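Local coordinates for protein phycocyanobilin lyase subunit alpha (Nostoc sp. PCC 7120, PDB 5N3U) that associates with CpcF to form a lyase that is probably required for attaching the bilin chromophore to the phycocyanin alpha subunit, the CpcA product, at residues 50-55 / 84-89; 92-97 / 110-115. All blocks are in the same frame, centred on the assembly; numbering follows the deposited sequence.

Overall arrangement
Followed from the N terminus, the chain enters contact 1 on helix 49-58, passes through helix 72-83, and returns in the loop after it, so that 50-55 and 84-89 close a loop of 28 intervening residues. Contact 2 then follows in series: helix 90-96 meets the C-terminal half of helix 102-115 across 12 intervening residues. The two loops neither nest nor cross. The contact centres lie about 12 Å apart, and they touch where Leu-115 CD2 packs 3.6 Å from Gly-85 CA. Contact 1 ties helix 49-58 to the turn after helix 72-83, contact 2 ties helix 90-96 to helix 102-115, and the Leu-115 touch joins the two, within an all-helical stack whose sequence carries HEAT-like repeats.

Contact 1: residues 50-55 / 84-89; sequences AAVDAL and LGNRKA
The side-chain amide of Asn-86 lies with one face under Val-52: methyl CG1 stands almost directly above the amide carbon, at 4.0 Å from Asn-86 CG. The other methyl sits farther out, beyond the flank of the group between CB and ND2, with Val-52 CG2 3.8 Å from Asn-86 ND2. The carboxylate of Asp-53 is met at OD1 from above its plane, not over the middle of the group. Lys-88 NZ lies 2.7 Å from Asp-53 OD1 and 48° out of that plane, in a salt bridge that uses one oxygen, since OD2 of Asp-53 is 3.6 Å from the same nitrogen. The lysine spans the gap because its CG is anti to the backbone N (chi1 -171°) and the rest of its chain is extended, crossing the aspartate at about a right angle.

What fixes the rotation of the amide is local to its own loop. Asn-86 OD1 accepts from the backbone N of Lys-88 at 2.9 Å, with an N-H...O angle of 151°, and closes an Asx turn; with the oxygen committed there, ND2 is the end presented to the valine. Deeper in, Leu-84 CD1 touches Leu-55 CD1 at 3.7 Å and reaches Val-52 CG2 more loosely. Leu-55 also packs on Ala-77, Ala-80 and Leu-81. Helix 49-58 is thus set against the turn after helix 72-83, both in HEAT-type sequence ranges, consistent with neighbouring layers of a helical solenoid. The chemistry is graded from buried leucine and valine methyls, through an amide held by its own turn, to an ion pair at the margin, where solvent around the exposed Lys-88 would probably weaken the attraction.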
loop_
_atom_site.group_PDB
_atom_site.type_symbol
_atom_site.label_atom_id
_atom_site.label_comp_id
_atom_site.label_asym_id
_atom_site.label_seq_id
_atom_site.Cartn_x
_atom_site.Cartn_y
_atom_site.Cartn_z
ATOM N N ALA A 50 25.266 -11.712 10.504
ATOM C CA ALA A 50 25.043 -11.354 11.888
ATOM C C ALA A 50 23.509 -11.218 12.142
ATOM O O ALA A 50 23.061 -11.439 13.252
ATOM C CB ALA A 50 25.749 -10.076 12.314
ATOM N N ALA A 51 22.744 -10.893 11.104
ATOM C CA ALA A 51 21.268 -10.824 11.264
ATOM C C ALA A 51 20.748 -12.233 11.564
ATOM O O ALA A 51 20.067 -12.451 12.545
ATOM C CB ALA A 51 20.677 -10.263 10.010
ATOM N N VAL A 52 21.251 -13.195 10.826
ATOM C CA VAL A 52 20.867 -14.587 10.974
ATOM C C VAL A 52 21.194 -15.057 12.361
ATOM O O VAL A 52 20.365 -15.608 13.044
ATOM C CB VAL A 52 21.490 -15.483 9.859
ATOM C CG1 VAL A 52 21.252 -16.965 10.095
ATOM C CG2 VAL A 52 20.988 -15.151 8.487
ATOM N N ASP A 53 22.441 -14.859 12.816
ATOM C CA ASP A 53 22.822 -15.289 14.156
ATOM C C ASP A 53 22.002 -14.664 15.261
ATOM O O ASP A 53 21.568 -15.313 16.207
ATOM C CB ASP A 53 24.301 -14.924 14.422
ATOM C CG ASP A 53 25.299 -15.759 13.537
ATOM O OD1 ASP A 53 24.885 -16.683 12.785
ATOM O OD2 ASP A 53 26.507 -15.449 13.560
ATOM N N ALA A 54 21.776 -13.370 15.160
ATOM C CA ALA A 54 20.919 -12.668 16.136
ATOM C C ALA A 54 19.480 -13.201 16.183
ATOM O O ALA A 54 18.845 -13.334 17.273
ATOM C CB ALA A 54 20.924 -11.178 15.816
ATOM N N LEU A 55 18.956 -13.516 15.017
ATOM C CA LEU A 55 17.587 -14.084 15.000
ATOM C C LEU A 55 17.546 -15.483 15.579
ATOM O O LEU A 55 16.600 -15.837 16.311
ATOM C CB LEU A 55 17.017 -14.027 13.599
ATOM C CG LEU A 55 16.692 -12.639 13.116
ATOM C CD1 LEU A 55 16.581 -12.616 11.622
ATOM C CD2 LEU A 55 15.432 -12.075 13.785
ATOM N N LEU A 84 15.213 -15.461 4.985
ATOM C CA LEU A 84 16.619 -15.137 4.757
ATOM C C LEU A 84 17.398 -16.200 4.020
ATOM O O LEU A 84 18.512 -15.953 3.726
ATOM C CB LEU A 84 17.275 -14.774 6.091
ATOM C CG LEU A 84 16.573 -13.647 6.832
ATOM C CD1 LEU A 84 17.326 -13.236 8.060
ATOM C CD2 LEU A 84 16.305 -12.445 5.976
ATOM N N GLY A 85 16.847 -17.404 3.810
ATOM C CA GLY A 85 17.462 -18.420 3.037
ATOM C C GLY A 85 18.716 -19.030 3.630
ATOM O O GLY A 85 19.523 -19.545 2.888
ATOM N N ASN A 86 18.946 -18.923 4.926
ATOM C CA ASN A 86 20.182 -19.425 5.508
ATOM C C ASN A 86 19.894 -20.673 6.356
ATOM O O ASN A 86 19.313 -20.598 7.420
ATOM C CB ASN A 86 20.849 -18.378 6.313
ATOM C CG ASN A 86 22.283 -18.756 6.695
ATOM O OD1 ASN A 86 22.600 -19.901 6.984
ATOM N ND2 ASN A 86 23.112 -17.782 6.750
ATOM N N ARG A 87 20.346 -21.829 5.875
ATOM C CA ARG A 87 20.069 -23.111 6.529
ATOM C C ARG A 87 20.817 -23.330 7.836
ATOM O O ARG A 87 20.555 -24.278 8.577
ATOM C CB ARG A 87 20.334 -24.219 5.568
ATOM C CG ARG A 87 19.446 -24.180 4.350
ATOM C CD ARG A 87 19.705 -25.402 3.500
ATOM N NE ARG A 87 18.702 -25.531 2.452
ATOM C CZ ARG A 87 18.425 -26.658 1.812
ATOM N NH1 ARG A 87 19.057 -27.825 2.106
ATOM N NH2 ARG A 87 17.509 -26.618 0.845
ATOM N N LYS A 88 21.711 -22.432 8.183
ATOM C CA LYS A 88 22.171 -22.413 9.562
ATOM C C LYS A 88 21.085 -22.358 10.581
ATOM O O LYS A 88 21.260 -22.770 11.743
ATOM C CB LYS A 88 23.000 -21.125 9.766
ATOM C CG LYS A 88 23.717 -21.090 11.076
ATOM C CD LYS A 88 24.741 -19.950 11.197
ATOM C CE LYS A 88 25.256 -20.108 12.630
ATOM N NZ LYS A 88 26.168 -19.047 13.100
ATOM N N ALA A 89 19.942 -21.747 10.174
ATOM C CA ALA A 89 18.777 -21.671 11.070
ATOM C C ALA A 89 18.022 -22.948 11.353
ATOM O O ALA A 89 17.105 -22.973 12.246
ATOM C CB ALA A 89 17.821 -20.628 10.486
#

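Contact 2: residues 92-97 / 110-115; sequences GLINCL and QSLEML
Leu-93 and Leu-112 mark the closest backbone approach, 7.1 Å between their CA atoms, where helices 92-96 and 110-115 run roughly antiparallel, their axes 10.2 Å apart at closest and 144° between directions. Leu-112 reaches across with both branches: CD2 rests 3.9 Å from Leu-93 CB, while CD1 meets Leu-97 CD1 tip to tip at 3.8 Å. It thus engages two leucines one helical turn apart, and Leu-112 CD1 has Ile-94 CG1 at its flank, 4.3 Å away.

HEAT repeats are built from antiparallel helix pairs, and this near-antiparallel packing, within a range with that sequence signature, is consistent with such a solenoid; the next helix, 121-126, continues the packing through Ala-123 and Leu-124 against Leu-97.

With its CG anti to the carbonyl carbon (chi1 -68°), Leu-93 carries CD1 toward Leu-115, crossing it at about a right angle with 3.6 Å to Leu-115 CD1. Leu-93 CD1 also lies 4.0 Å from Ser-111 CB. The serine therefore offers carbon to this contact; its hydroxyl is hydrogen-bonded to the carbonyl O of Ala-78 on helix 72-83, which satisfies the polar end of a buried residue.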
loop_
_atom_site.group_PDB
_atom_site.type_symbol
_atom_site.label_atom_id
_atom_site.label_comp_id
_atom_site.label_asym_id
_atom_site.label_seq_id
_atom_site.Cartn_x
_atom_site.Cartn_y
_atom_site.Cartn_z
ATOM N N GLY A 92 17.748 -24.665 15.015
ATOM C CA GLY A 92 16.953 -23.850 15.920
ATOM C C GLY A 92 15.479 -23.849 15.561
ATOM O O GLY A 92 14.617 -23.902 16.437
ATOM N N LEU A 93 15.179 -23.817 14.258
ATOM C CA LEU A 93 13.790 -23.892 13.810
ATOM C C LEU A 93 13.199 -25.228 14.137
ATOM O O LEU A 93 12.047 -25.329 14.587
ATOM C CB LEU A 93 13.633 -23.558 12.310
ATOM C CG LEU A 93 13.913 -22.135 11.966
ATOM C CD1 LEU A 93 14.113 -22.010 10.468
ATOM C CD2 LEU A 93 12.858 -21.156 12.576
ATOM N N ILE A 94 13.981 -26.289 13.960
ATOM C CA ILE A 94 13.585 -27.617 14.370
ATOM C C ILE A 94 13.214 -27.713 15.837
ATOM O O ILE A 94 12.153 -28.287 16.253
ATOM C CB ILE A 94 14.643 -28.640 13.958
ATOM C CG1 ILE A 94 14.572 -28.831 12.470
ATOM C CG2 ILE A 94 14.348 -30.000 14.631
ATOM C CD1 ILE A 94 15.741 -29.616 11.936
ATOM N N ASN A 95 14.020 -27.083 16.663
ATOM C CA ASN A 95 13.695 -27.028 18.071
ATOM C C ASN A 95 12.368 -26.346 18.376
ATOM O O ASN A 95 11.641 -26.719 19.268
ATOM C CB ASN A 95 14.752 -26.189 18.810
ATOM C CG ASN A 95 16.049 -26.915 19.032
ATOM O OD1 ASN A 95 16.127 -28.130 18.906
ATOM N ND2 ASN A 95 17.083 -26.159 19.365
ATOM N N CYS A 96 12.067 -25.317 17.608
ATOM C CA CYS A 96 10.829 -24.557 17.775
ATOM C C CYS A 96 9.564 -25.402 17.467
ATOM O O CYS A 96 8.466 -25.066 17.901
ATOM C CB CYS A 96 10.838 -23.387 16.803
ATOM S SG CYS A 96 11.903 -22.034 17.384
ATOM N N LEU A 97 9.721 -26.459 16.688
ATOM C CA LEU A 97 8.647 -27.419 16.454
ATOM C C LEU A 97 8.190 -28.141 17.711
ATOM O O LEU A 97 7.100 -28.738 17.704
ATOM C CB LEU A 97 8.959 -28.407 15.339
ATOM C CG LEU A 97 9.261 -27.846 13.985
ATOM C CD1 LEU A 97 9.693 -29.012 13.070
ATOM C CD2 LEU A 97 7.997 -27.142 13.410
ATOM N N GLN A 110 6.469 -23.028 8.787
ATOM C CA GLN A 110 6.419 -22.233 7.552
ATOM C C GLN A 110 7.842 -21.886 7.072
ATOM O O GLN A 110 8.169 -22.018 5.866
ATOM C CB GLN A 110 5.652 -20.933 7.766
ATOM C CG GLN A 110 4.177 -21.145 7.943
ATOM C CD GLN A 110 3.454 -19.897 8.546
ATOM O OE1 GLN A 110 4.071 -18.970 9.115
ATOM N NE2 GLN A 110 2.124 -19.926 8.480
ATOM N N SER A 111 8.708 -21.521 8.013
ATOM C CA SER A 111 10.082 -21.208 7.604
ATOM C C SER A 111 10.860 -22.434 7.134
ATOM O O SER A 111 11.586 -22.348 6.192
ATOM C CB SER A 111 10.764 -20.519 8.790
ATOM O OG SER A 111 10.153 -19.250 8.910
ATOM N N LEU A 112 10.651 -23.587 7.743
ATOM C CA LEU A 112 11.259 -24.827 7.279
ATOM C C LEU A 112 10.749 -25.196 5.912
ATOM O O LEU A 112 11.507 -25.709 5.097
ATOM C CB LEU A 112 11.039 -25.927 8.280
ATOM C CG LEU A 112 11.849 -25.722 9.540
ATOM C CD1 LEU A 112 11.381 -26.589 10.670
ATOM C CD2 LEU A 112 13.347 -26.019 9.328
ATOM N N GLU A 113 9.473 -24.934 5.611
ATOM C CA GLU A 113 8.995 -25.125 4.239
ATOM C C GLU A 113 9.773 -24.194 3.225
ATOM O O GLU A 113 10.002 -24.591 2.105
ATOM C CB GLU A 113 7.530 -24.799 4.184
ATOM C CG GLU A 113 6.825 -25.041 2.839
ATOM C CD GLU A 113 7.017 -23.969 1.764
ATOM O OE1 GLU A 113 7.336 -22.762 2.063
ATOM O OE2 GLU A 113 6.879 -24.376 0.567
ATOM N N MET A 114 10.089 -22.971 3.603
ATOM C CA MET A 114 10.767 -22.034 2.761
ATOM C C MET A 114 12.214 -22.422 2.593
ATOM O O MET A 114 12.762 -22.329 1.485
ATOM C CB MET A 114 10.652 -20.625 3.317
ATOM C CG MET A 114 9.246 -20.087 3.301
ATOM S SD MET A 114 9.232 -18.424 4.079
ATOM C CE MET A 114 9.924 -17.553 2.777
ATOM N N LEU A 115 12.816 -22.972 3.630
ATOM C CA LEU A 115 14.262 -23.341 3.548
ATOM C C LEU A 115 14.507 -24.652 2.835
ATOM O O LEU A 115 15.608 -24.871 2.372
ATOM C CB LEU A 115 14.850 -23.371 4.910
ATOM C CG LEU A 115 14.906 -22.027 5.598
ATOM C CD1 LEU A 115 15.238 -22.035 7.056
ATOM C CD2 LEU A 115 15.865 -21.121 4.887
#